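Local coordinates for protein thiosulfate reductase (Thermus thermophilus, PDB 2VPZ) that probably reduces thiosulfate or polysulfide, as a molybdenum oxidoreductase carrying two molybdopterin guanine dinucleotides and a 4Fe-4S cluster, at residues Asp272-Lys276 and Glu277-Lys281. Sequence-based numbering, arbitrary orientation.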
loop_
_atom_site.group_PDB
_atom_site.type_symbol
_atom_site.label_atom_id
_atom_site.label_comp_id
_atom_site.label_asym_id
_atom_site.label_seq_id
_atom_site.Cartn_x
_atom_site.Cartn_y
_atom_site.Cartn_z
ATOM N N ASP A 272 -20.766 -39.097 5.079
ATOM C CA ASP A 272 -20.094 -40.048 4.205
ATOM C C ASP A 272 -18.918 -39.435 3.416
ATOM O O ASP A 272 -18.819 -39.625 2.198
ATOM C CB ASP A 272 -21.163 -40.605 3.259
ATOM C CG ASP A 272 -20.718 -41.834 2.479
ATOM O OD1 ASP A 272 -20.184 -42.763 3.121
ATOM O OD2 ASP A 272 -20.931 -41.849 1.251
ATOM N N LEU A 273 -18.033 -38.719 4.107
ATOM C CA LEU A 273 -16.881 -38.052 3.481
ATOM C C LEU A 273 -15.545 -38.766 3.720
ATOM O O LEU A 273 -14.540 -38.436 3.080
ATOM C CB LEU A 273 -16.771 -36.588 3.991
ATOM C CG LEU A 273 -18.025 -35.703 3.794
ATOM C CD1 LEU A 273 -17.919 -34.376 4.571
ATOM C CD2 LEU A 273 -18.260 -35.441 2.292
ATOM N N TYR A 274 -15.534 -39.768 4.587
ATOM C CA TYR A 274 -14.295 -40.460 4.921
ATOM C C TYR A 274 -13.690 -41.371 3.870
ATOM O O TYR A 274 -14.355 -41.745 2.899
ATOM C CB TYR A 274 -14.429 -41.198 6.275
ATOM C CG TYR A 274 -15.309 -42.437 6.273
ATOM C CD1 TYR A 274 -14.762 -43.711 6.494
ATOM C CD2 TYR A 274 -16.691 -42.342 6.067
ATOM C CE1 TYR A 274 -15.569 -44.866 6.511
ATOM C CE2 TYR A 274 -17.516 -43.486 6.080
ATOM C CZ TYR A 274 -16.948 -44.748 6.303
ATOM O OH TYR A 274 -17.748 -45.872 6.321
ATOM N N ASP A 275 -12.416 -41.709 4.050
ATOM C CA ASP A 275 -11.687 -42.593 3.136
ATOM C C ASP A 275 -12.080 -44.051 3.417
ATOM O O ASP A 275 -11.532 -44.713 4.321
ATOM C CB ASP A 275 -10.179 -42.417 3.270
ATOM C CG ASP A 275 -9.402 -43.284 2.288
ATOM O OD1 ASP A 275 -9.797 -44.451 2.092
ATOM O OD2 ASP A 275 -8.395 -42.792 1.732
ATOM N N LYS A 276 -13.009 -44.548 2.603
ATOM C CA LYS A 276 -13.557 -45.885 2.719
ATOM C C LYS A 276 -12.551 -47.044 2.638
ATOM O O LYS A 276 -12.504 -47.920 3.514
ATOM C CB LYS A 276 -14.729 -46.060 1.725
ATOM C CG LYS A 276 -15.722 -44.878 1.720
ATOM C CD LYS A 276 -17.129 -45.234 1.232
ATOM C CE LYS A 276 -18.060 -45.662 2.376
ATOM N NZ LYS A 276 -19.516 -45.519 2.010
ATOM N N GLU A 277 -11.724 -47.035 1.604
ATOM C CA GLU A 277 -10.695 -48.064 1.434
ATOM C C GLU A 277 -9.745 -48.147 2.622
ATOM O O GLU A 277 -9.476 -49.225 3.158
ATOM C CB GLU A 277 -9.827 -47.786 0.245
ATOM C CG GLU A 277 -10.444 -47.692 -1.089
ATOM C CD GLU A 277 -9.372 -47.782 -2.156
ATOM O OE1 GLU A 277 -8.436 -48.588 -1.937
ATOM O OE2 GLU A 277 -9.465 -47.056 -3.171
ATOM N N TYR A 278 -9.182 -46.994 2.952
ATOM C CA TYR A 278 -8.205 -46.899 4.021
ATOM C C TYR A 278 -8.745 -47.568 5.302
ATOM O O TYR A 278 -8.048 -48.387 5.902
ATOM C CB TYR A 278 -7.745 -45.438 4.294
ATOM C CG TYR A 278 -6.478 -45.309 5.166
ATOM C CD1 TYR A 278 -5.197 -45.114 4.607
ATOM C CD2 TYR A 278 -6.572 -45.398 6.553
ATOM C CE1 TYR A 278 -4.039 -45.011 5.438
ATOM C CE2 TYR A 278 -5.439 -45.301 7.382
ATOM C CZ TYR A 278 -4.172 -45.106 6.830
ATOM O OH TYR A 278 -3.079 -45.001 7.666
ATOM N N VAL A 279 -9.973 -47.272 5.708
ATOM C CA VAL A 279 -10.529 -47.923 6.900
ATOM C C VAL A 279 -10.682 -49.451 6.657
ATOM O O VAL A 279 -10.309 -50.267 7.523
ATOM C CB VAL A 279 -11.895 -47.255 7.371
ATOM C CG1 VAL A 279 -12.621 -48.161 8.390
ATOM C CG2 VAL A 279 -11.611 -45.862 7.999
ATOM N N ALA A 280 -11.188 -49.840 5.488
ATOM C CA ALA A 280 -11.318 -51.246 5.120
ATOM C C ALA A 280 -9.956 -52.010 5.186
ATOM O O ALA A 280 -9.883 -53.054 5.827
ATOM C CB ALA A 280 -11.931 -51.394 3.683
ATOM N N LYS A 281 -8.862 -51.523 4.601
ATOM C CA LYS A 281 -7.624 -52.294 4.707
ATOM C C LYS A 281 -6.643 -52.140 5.909
ATOM O O LYS A 281 -5.795 -53.005 6.113
ATOM C CB LYS A 281 -6.790 -52.271 3.373
ATOM C CG LYS A 281 -7.002 -51.097 2.429
ATOM C CD LYS A 281 -6.419 -51.375 1.030
ATOM C CE LYS A 281 -7.518 -51.785 0.039
ATOM N NZ LYS A 281 -8.671 -50.814 0.034
#
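D275 meets Y278 at the amino end of helix 276-282, its carboxylate reaching forward to the backbone N-H of the tyrosine. With CG anti to its own backbone N (chi1 -178°), D275 brings OD1 to 2.8 Å from Y278 N, and the N-H points at it nearly straight (161°), although the donor stands above the carboxylate plane. The same oxygen lies 3.2 Å from Y278 CB. This is an N-cap, a common way of closing the amino end of a helix: the side chain of the residue just before the helix takes up a first-turn amide with no helical carbonyl a turn earlier to pair with, and the helix end would be expected to favour the negative charge. Regular backbone bonding follows, weakly from V279 N to D275 O and more firmly from A280 N to K276 O (3.1 Å). On the packed side, Y278 is buried, its hydroxyl bonded to Y357 O, while V279 CG2 reaches the edge of the Y274 ring, near its plane, at 4.1 Å from CD1; F286 meets both. The outward side is looser and built of charge. K276 is bent at chi3 (91°) and its NZ makes a salt bridge to the syn side of D272 OD1 (3.0 Å); D272 ends helix 257-270 in a Schellman motif. Along the helix, K281 NZ forms a second salt bridge with E277 OE1, meeting it on the anti side, also at 3.0 Å, with all four of these residues exposed.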